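11R-lipoxygenase (Gersemia fruticosa, PDB 3VF1) probably oxygenates polyunsaturated fatty acids with molecular oxygen at a non-heme iron centre, in a calcium-dependent manner. Local coordinates at residues D383-Q388 with L450-G455. Residues are numbered along the deposited sequence; the frame is centred on the assembly and turned at random.
Sequences DTQYHQ and LSIGGG
Gln-385, on a helical turn, faces a type I beta turn running from Leu-450 to Gly-453; the backbones come nearest at Gln-385 and Leu-450, whose CA atoms are 6.7 Å apart, and the turn closes with Gly-453 N to Leu-450 O at 3.0 Å. Gln-385 carries most of the helix side, the loop burying 96 Å² of it. Its chain bends at chi2 (-55°), and the amide slips between Leu-450 CD2 off one face and Ser-451 OG over the other, with Ile-452 nearer its edge. Gln-385 OE1 accepts a weak hydrogen bond from Ile-452 N, 3.4 Å long at 155°. Mainly aliphatic carbons line this oxygen, Ile-452 CG1 at 3.3 Å, with Ser-451 OG also near. Gln-385 NE2 donates to the carbonyls of Thr-594 and Cys-381, which should help fix the amide's rotation. Leu-450 CD2 lies 4.1 Å from both Thr-384 CG2 and Gln-388 CG. Gln-388 NE2 turns away to hydrogen-bond Gln-582 OE1, and Thr-384 OG1 forms a hydrogen bond with Ser-592 OG. The contact thus packs the loop joining helices 445-449 and 456-465 against helix 369-410, which supplies the iron ligands His-392 and His-397; Leu-460 of helix 456-465 touches Ile-452, and Tyr-586 of helix 582-586 touches Thr-384 and Gln-388.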
loop_
_atom_site.group_PDB
_atom_site.type_symbol
_atom_site.label_atom_id
_atom_site.label_comp_id
_atom_site.label_asym_id
_atom_site.label_seq_id
_atom_site.Cartn_x
_atom_site.Cartn_y
_atom_site.Cartn_z
ATOM N N ASP A 383 6.227 -17.206 8.107
ATOM C CA ASP A 383 6.524 -15.970 7.393
ATOM C C ASP A 383 5.284 -15.442 6.679
ATOM O O ASP A 383 5.090 -14.231 6.576
ATOM C CB ASP A 383 7.656 -16.194 6.387
ATOM C CG ASP A 383 8.073 -14.915 5.686
ATOM O OD1 ASP A 383 8.861 -14.141 6.273
ATOM O OD2 ASP A 383 7.614 -14.686 4.546
ATOM N N THR A 384 4.450 -16.351 6.190
ATOM C CA THR A 384 3.215 -15.969 5.513
ATOM C C THR A 384 2.284 -15.231 6.467
ATOM O O THR A 384 1.686 -14.220 6.102
ATOM C CB THR A 384 2.474 -17.194 4.945
ATOM O OG1 THR A 384 3.282 -17.819 3.942
ATOM C CG2 THR A 384 1.140 -16.777 4.339
ATOM N N GLN A 385 2.165 -15.741 7.689
ATOM C CA GLN A 385 1.336 -15.101 8.701
ATOM C C GLN A 385 1.824 -13.672 8.883
ATOM O O GLN A 385 1.040 -12.724 8.895
ATOM C CB GLN A 385 1.419 -15.837 10.044
ATOM C CG GLN A 385 1.322 -17.354 9.974
ATOM C CD GLN A 385 0.075 -17.835 9.260
ATOM O OE1 GLN A 385 -1.042 -17.599 9.716
ATOM N NE2 GLN A 385 0.263 -18.518 8.134
ATOM N N TYR A 386 3.140 -13.536 9.020
ATOM C CA TYR A 386 3.774 -12.243 9.229
ATOM C C TYR A 386 3.528 -11.316 8.041
ATOM O O TYR A 386 3.163 -10.157 8.216
ATOM C CB TYR A 386 5.277 -12.437 9.440
ATOM C CG TYR A 386 6.003 -11.212 9.946
ATOM C CD1 TYR A 386 6.253 -10.130 9.111
ATOM C CD2 TYR A 386 6.455 -11.144 11.257
ATOM C CE1 TYR A 386 6.923 -9.011 9.572
ATOM C CE2 TYR A 386 7.126 -10.031 11.727
ATOM C CZ TYR A 386 7.357 -8.968 10.879
ATOM O OH TYR A 386 8.023 -7.858 11.343
ATOM N N HIS A 387 3.721 -11.833 6.832
ATOM C CA HIS A 387 3.608 -11.010 5.632
ATOM C C HIS A 387 2.199 -10.462 5.429
ATOM O O HIS A 387 2.021 -9.273 5.179
ATOM C CB HIS A 387 4.013 -11.798 4.390
ATOM C CG HIS A 387 3.616 -11.136 3.109
ATOM N ND1 HIS A 387 2.586 -11.600 2.320
ATOM C CD2 HIS A 387 4.095 -10.032 2.491
ATOM C CE1 HIS A 387 2.456 -10.818 1.264
ATOM N NE2 HIS A 387 3.359 -9.857 1.343
ATOM N N GLN A 388 1.203 -11.334 5.530
ATOM C CA GLN A 388 -0.174 -10.949 5.245
ATOM C C GLN A 388 -0.700 -9.906 6.227
ATOM O O GLN A 388 -1.262 -8.893 5.820
ATOM C CB GLN A 388 -1.084 -12.177 5.268
ATOM C CG GLN A 388 -0.868 -13.129 4.106
ATOM C CD GLN A 388 -1.212 -12.500 2.767
ATOM O OE1 GLN A 388 -2.006 -11.561 2.692
ATOM N NE2 GLN A 388 -0.611 -13.014 1.701
ATOM N N LEU A 450 -5.473 -18.341 6.443
ATOM C CA LEU A 450 -4.385 -18.323 7.413
ATOM C C LEU A 450 -4.666 -19.268 8.574
ATOM O O LEU A 450 -5.810 -19.411 9.001
ATOM C CB LEU A 450 -4.178 -16.908 7.953
ATOM C CG LEU A 450 -3.734 -15.849 6.945
ATOM C CD1 LEU A 450 -3.619 -14.501 7.635
ATOM C CD2 LEU A 450 -2.415 -16.240 6.296
ATOM N N SER A 451 -3.620 -19.907 9.088
ATOM C CA SER A 451 -3.778 -20.804 10.228
ATOM C C SER A 451 -4.037 -20.018 11.510
ATOM O O SER A 451 -4.632 -20.542 12.451
ATOM C CB SER A 451 -2.557 -21.714 10.388
ATOM O OG SER A 451 -1.377 -20.969 10.604
ATOM N N ILE A 452 -3.598 -18.762 11.547
ATOM C CA ILE A 452 -3.908 -17.895 12.683
ATOM C C ILE A 452 -5.285 -17.262 12.513
ATOM O O ILE A 452 -5.685 -16.408 13.302
ATOM C CB ILE A 452 -2.857 -16.781 12.895
ATOM C CG1 ILE A 452 -2.875 -15.778 11.736
ATOM C CG2 ILE A 452 -1.472 -17.390 13.082
ATOM C CD1 ILE A 452 -1.959 -14.594 11.946
ATOM N N GLY A 453 -6.005 -17.682 11.477
ATOM C CA GLY A 453 -7.383 -17.269 11.297
ATOM C C GLY A 453 -8.211 -17.745 12.473
ATOM O O GLY A 453 -7.800 -18.646 13.205
ATOM N N GLY A 454 -9.377 -17.139 12.657
ATOM C CA GLY A 454 -10.230 -17.460 13.784
ATOM C C GLY A 454 -10.168 -16.392 14.858
ATOM O O GLY A 454 -10.770 -16.539 15.921
ATOM N N GLY A 455 -9.434 -15.317 14.581
ATOM C CA GLY A 455 -9.320 -14.205 15.508
ATOM C C GLY A 455 -7.889 -13.744 15.714
ATOM O O GLY A 455 -7.644 -12.578 16.012
#